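Local coordinates for protein TarM (PDB 4X7R) that is a glycosyltransferase of the GT-B fold from Staphylococcus aureus, here with uridine-5'-diphosphate bound, at residues A[330-342]-A[364-377]. The protein carries 1 engineered substitution. Sequence-based numbering, arbitrary orientation.
Sequences TKRIDLLIEVAEL and IAKMIEDKNLERNV. With UDP (uridine-5'-diphosphate), chain E.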
# COMPACT_ATOMS: atom_id res chain seq x y z
N THR A 330 9.67 6.18 9.27
CA THR A 330 10.78 6.52 8.36
C THR A 330 10.72 7.93 7.78
O THR A 330 11.75 8.49 7.41
CB THR A 330 11.00 5.46 7.30
OG1 THR A 330 9.83 5.37 6.52
CG2 THR A 330 11.35 4.11 7.88
N LYS A 331 9.51 8.52 7.74
CA LYS A 331 9.26 9.87 7.24
C LYS A 331 9.72 10.93 8.23
O LYS A 331 9.89 12.09 7.84
CB LYS A 331 7.78 10.06 6.86
CG LYS A 331 7.26 9.04 5.82
CD LYS A 331 7.84 9.24 4.42
CE LYS A 331 7.45 8.06 3.56
NZ LYS A 331 8.05 8.16 2.20
N ARG A 332 9.98 10.52 9.49
CA ARG A 332 10.47 11.39 10.58
C ARG A 332 9.73 12.72 10.66
O ARG A 332 10.36 13.78 10.65
CB ARG A 332 12.00 11.58 10.52
CG ARG A 332 12.81 10.32 10.83
CD ARG A 332 12.56 9.68 12.20
NE ARG A 332 12.81 10.60 13.32
CZ ARG A 332 13.99 10.78 13.90
NH1 ARG A 332 15.06 10.14 13.45
NH2 ARG A 332 14.11 11.63 14.91
N ILE A 333 8.39 12.65 10.72
CA ILE A 333 7.51 13.82 10.84
C ILE A 333 7.77 14.51 12.19
O ILE A 333 7.56 15.72 12.31
CB ILE A 333 6.02 13.47 10.52
CG1 ILE A 333 5.92 12.85 9.10
CG2 ILE A 333 5.12 14.71 10.61
CD1 ILE A 333 4.80 11.91 8.86
N ASP A 334 8.33 13.76 13.17
CA ASP A 334 8.75 14.29 14.48
C ASP A 334 9.84 15.32 14.27
O ASP A 334 9.81 16.36 14.92
CB ASP A 334 9.21 13.17 15.44
CG ASP A 334 10.38 12.33 14.96
OD1 ASP A 334 10.23 11.63 13.93
OD2 ASP A 334 11.42 12.32 15.65
N LEU A 335 10.76 15.08 13.29
CA LEU A 335 11.83 16.02 12.92
C LEU A 335 11.25 17.22 12.19
O LEU A 335 11.74 18.33 12.37
CB LEU A 335 12.96 15.35 12.11
CG LEU A 335 13.95 14.48 12.90
CD1 LEU A 335 14.98 13.84 11.97
CD2 LEU A 335 14.70 15.28 13.95
N LEU A 336 10.17 17.01 11.42
CA LEU A 336 9.44 18.07 10.73
C LEU A 336 8.76 19.00 11.76
O LEU A 336 8.82 20.22 11.58
CB LEU A 336 8.42 17.49 9.72
CG LEU A 336 7.46 18.47 9.04
CD1 LEU A 336 8.21 19.58 8.30
CD2 LEU A 336 6.51 17.76 8.12
N ILE A 337 8.16 18.42 12.83
CA ILE A 337 7.55 19.21 13.92
C ILE A 337 8.63 20.03 14.64
O ILE A 337 8.41 21.21 14.91
CB ILE A 337 6.68 18.36 14.90
CG1 ILE A 337 5.58 17.56 14.18
CG2 ILE A 337 6.10 19.21 16.05
CD1 ILE A 337 4.64 18.33 13.25
N GLU A 338 9.82 19.42 14.88
CA GLU A 338 10.97 20.09 15.49
C GLU A 338 11.46 21.23 14.60
O GLU A 338 11.84 22.28 15.11
CB GLU A 338 12.11 19.11 15.79
CG GLU A 338 11.88 18.27 17.03
CD GLU A 338 12.88 17.16 17.30
OE1 GLU A 338 14.11 17.42 17.19
OE2 GLU A 338 12.45 16.05 17.65
N VAL A 339 11.42 21.03 13.26
CA VAL A 339 11.80 22.05 12.28
C VAL A 339 10.77 23.18 12.28
O VAL A 339 11.15 24.35 12.30
CB VAL A 339 12.05 21.45 10.86
CG1 VAL A 339 12.19 22.55 9.81
CG2 VAL A 339 13.30 20.57 10.86
N ALA A 340 9.46 22.82 12.30
CA ALA A 340 8.33 23.75 12.34
C ALA A 340 8.47 24.71 13.52
O ALA A 340 8.35 25.92 13.33
CB ALA A 340 7.02 23.00 12.42
N GLU A 341 8.81 24.17 14.72
CA GLU A 341 9.05 24.93 15.95
C GLU A 341 10.10 26.04 15.74
O GLU A 341 9.89 27.17 16.17
CB GLU A 341 9.46 23.99 17.10
CG GLU A 341 9.60 24.67 18.46
CD GLU A 341 9.98 23.77 19.61
OE1 GLU A 341 10.93 22.97 19.46
OE2 GLU A 341 9.35 23.90 20.69
N LEU A 342 11.22 25.71 15.05
CA LEU A 342 12.32 26.64 14.76
C LEU A 342 11.91 27.72 13.76
O LEU A 342 12.22 28.89 13.96
CB LEU A 342 13.56 25.89 14.25
CG LEU A 342 14.26 24.92 15.21
CD1 LEU A 342 15.22 24.02 14.47
CD2 LEU A 342 15.00 25.68 16.32
N ILE A 364 2.25 12.61 16.70
CA ILE A 364 2.51 13.90 16.05
C ILE A 364 1.51 14.97 16.50
O ILE A 364 1.93 16.09 16.76
CB ILE A 364 2.66 13.75 14.49
CG1 ILE A 364 3.87 12.85 14.10
CG2 ILE A 364 2.70 15.10 13.76
CD1 ILE A 364 5.27 13.24 14.69
N ALA A 365 0.21 14.60 16.64
CA ALA A 365 -0.86 15.50 17.11
C ALA A 365 -0.53 16.02 18.53
O ALA A 365 -0.50 17.24 18.74
CB ALA A 365 -2.20 14.79 17.10
N LYS A 366 -0.18 15.09 19.45
CA LYS A 366 0.24 15.38 20.83
C LYS A 366 1.49 16.26 20.82
O LYS A 366 1.61 17.14 21.66
CB LYS A 366 0.55 14.07 21.56
CG LYS A 366 0.06 14.02 23.00
CD LYS A 366 -0.16 12.59 23.45
CE LYS A 366 -0.68 12.51 24.86
NZ LYS A 366 -0.99 11.11 25.27
N MET A 367 2.41 16.00 19.87
CA MET A 367 3.68 16.73 19.71
C MET A 367 3.49 18.21 19.34
O MET A 367 4.22 19.06 19.85
CB MET A 367 4.56 16.01 18.69
CG MET A 367 6.01 16.32 18.83
SD MET A 367 6.96 15.32 17.67
CE MET A 367 8.57 16.08 17.89
N ILE A 368 2.53 18.51 18.44
CA ILE A 368 2.22 19.88 17.99
C ILE A 368 1.63 20.68 19.17
O ILE A 368 2.05 21.82 19.41
CB ILE A 368 1.27 19.85 16.76
CG1 ILE A 368 1.96 19.22 15.54
CG2 ILE A 368 0.73 21.24 16.41
CD1 ILE A 368 1.06 18.45 14.67
N GLU A 369 0.67 20.07 19.90
CA GLU A 369 -0.03 20.63 21.06
C GLU A 369 0.96 20.96 22.19
O GLU A 369 0.98 22.09 22.67
CB GLU A 369 -1.12 19.66 21.55
CG GLU A 369 -2.28 19.50 20.58
CD GLU A 369 -3.05 18.19 20.65
OE1 GLU A 369 -3.21 17.64 21.77
OE2 GLU A 369 -3.52 17.72 19.59
N ASP A 370 1.83 19.98 22.55
CA ASP A 370 2.88 20.11 23.57
C ASP A 370 3.87 21.22 23.25
O ASP A 370 4.42 21.83 24.17
CB ASP A 370 3.63 18.78 23.77
CG ASP A 370 2.85 17.70 24.51
OD1 ASP A 370 1.60 17.75 24.51
OD2 ASP A 370 3.50 16.78 25.06
N LYS A 371 4.10 21.48 21.96
CA LYS A 371 5.02 22.52 21.49
C LYS A 371 4.28 23.83 21.17
O LYS A 371 4.92 24.83 20.84
CB LYS A 371 5.83 22.02 20.27
CG LYS A 371 6.90 21.02 20.65
CD LYS A 371 7.56 20.39 19.43
CE LYS A 371 8.79 19.59 19.80
NZ LYS A 371 9.92 20.46 20.21
N ASN A 372 2.93 23.81 21.30
CA ASN A 372 2.01 24.92 21.05
C ASN A 372 2.13 25.49 19.63
O ASN A 372 2.28 26.70 19.43
CB ASN A 372 2.05 26.02 22.16
CG ASN A 372 1.87 25.50 23.58
OD1 ASN A 372 2.79 25.59 24.38
ND2 ASN A 372 0.70 24.96 23.92
N LEU A 373 2.08 24.58 18.65
CA LEU A 373 2.16 24.90 17.23
C LEU A 373 0.80 24.67 16.54
O LEU A 373 0.72 24.71 15.31
CB LEU A 373 3.27 24.08 16.55
CG LEU A 373 4.71 24.41 16.93
CD1 LEU A 373 5.62 23.23 16.71
CD2 LEU A 373 5.21 25.61 16.16
N GLU A 374 -0.27 24.45 17.35
CA GLU A 374 -1.64 24.22 16.88
C GLU A 374 -2.24 25.35 16.02
O GLU A 374 -3.22 25.12 15.31
CB GLU A 374 -2.58 23.76 18.03
CG GLU A 374 -2.61 24.68 19.24
CD GLU A 374 -3.49 24.25 20.41
OE1 GLU A 374 -4.26 23.28 20.26
OE2 GLU A 374 -3.41 24.92 21.47
N ARG A 375 -1.62 26.54 16.05
CA ARG A 375 -2.01 27.70 15.25
C ARG A 375 -1.17 27.79 13.94
O ARG A 375 -1.45 28.65 13.10
CB ARG A 375 -1.83 28.97 16.09
CG ARG A 375 -2.74 30.14 15.68
CD ARG A 375 -2.15 31.49 16.06
NE ARG A 375 -0.99 31.84 15.24
CZ ARG A 375 -0.14 32.82 15.51
NH1 ARG A 375 -0.31 33.57 16.60
NH2 ARG A 375 0.89 33.06 14.71
N ASN A 376 -0.16 26.91 13.78
CA ASN A 376 0.73 26.93 12.61
C ASN A 376 0.90 25.59 11.88
O ASN A 376 1.22 25.58 10.70
CB ASN A 376 2.10 27.47 13.00
CG ASN A 376 2.10 28.91 13.46
OD1 ASN A 376 1.73 29.22 14.60
ND2 ASN A 376 2.51 29.81 12.59
N VAL A 377 0.72 24.47 12.60
CA VAL A 377 0.88 23.13 12.04
C VAL A 377 -0.48 22.42 12.03
O VAL A 377 -1.11 22.30 13.08
CB VAL A 377 1.99 22.33 12.77
CG1 VAL A 377 2.17 20.95 12.15
CG2 VAL A 377 3.31 23.09 12.78
N1 UDP E . -0.29 10.14 -1.12
C2 UDP E . -1.53 10.66 -1.44
N3 UDP E . -2.19 11.26 -0.39
C4 UDP E . -1.76 11.38 0.91
C5 UDP E . -0.48 10.77 1.18
C6 UDP E . 0.20 10.19 0.17
O2 UDP E . -2.02 10.60 -2.56
O4 UDP E . -2.46 12.00 1.74
C1' UDP E . 0.53 9.66 -2.26
C2' UDP E . 1.46 10.72 -2.85
O2' UDP E . 0.79 11.51 -3.82
C3' UDP E . 2.55 9.85 -3.49
C4' UDP E . 2.61 8.65 -2.55
O4' UDP E . 1.37 8.62 -1.82
O3' UDP E . 2.34 9.47 -4.85
C5' UDP E . 3.78 8.66 -1.60
O5' UDP E . 4.95 8.33 -2.37
PA UDP E . 6.46 8.34 -1.83
O1A UDP E . 7.33 7.65 -2.81
O2A UDP E . 6.91 9.80 -1.62
O3A UDP E . 6.49 7.58 -0.46
PB UDP E . 5.95 6.14 0.01
O1B UDP E . 6.14 5.15 -1.11
O2B UDP E . 4.47 6.22 0.38
O3B UDP E . 6.77 5.68 1.20
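In Ile337, chi1 near -55° puts CG1 beside the backbone N and CG2 beside the carbonyl carbon, and the further turn at chi2 (-52°) brings CD1 among Ile364, Ile368 and Val377. CD1 comes closest to Ile368 CG1, at 3.6 Å, the two side chains crossing at about a right angle; a branched residue suits this place because its other arm, CG2, meets different partners, Met367 and Lys371. The long, flexible Met367 extends past Ile337 in the opposite direction and lays its SD against Asp334 CB (3.8 Å), with its methyl near the Asp334 backbone. The Asp334 carboxylate leads away from this contact, and Arg332 grips it side-on, NE to OD1 at 2.8 Å and NH2 to OD2, almost within the guanidinium plane. Farther along, small Ala340 lets Val377 CG2 approach its CB to 3.7 Å, and Leu373 packs on the backbone of Glu341. Glu341 extends across Lys371, whose bend at chi4 brings NZ within 2.8 Å of Glu341 OE1, a salt bridge entering from above the carboxylate plane. Asn372, of a residue type that tolerates positive phi well, forms a Schellman motif after helix 361-370, and the chain then turns toward strand 377-381. Lys331, just before helix 333-346, reaches the UDP oxygens O3A and O3B and also pairs with Glu403. Segments 333-342 and 364-370 run nearly parallel, axes 16° apart and 10.3 Å at closest approach, over strands 351-355 and 377-381 of the Rossmann-like domain's parallel sheet; Ile354 and Leu379 lie beneath them, and helix 446-457 flanks Val339.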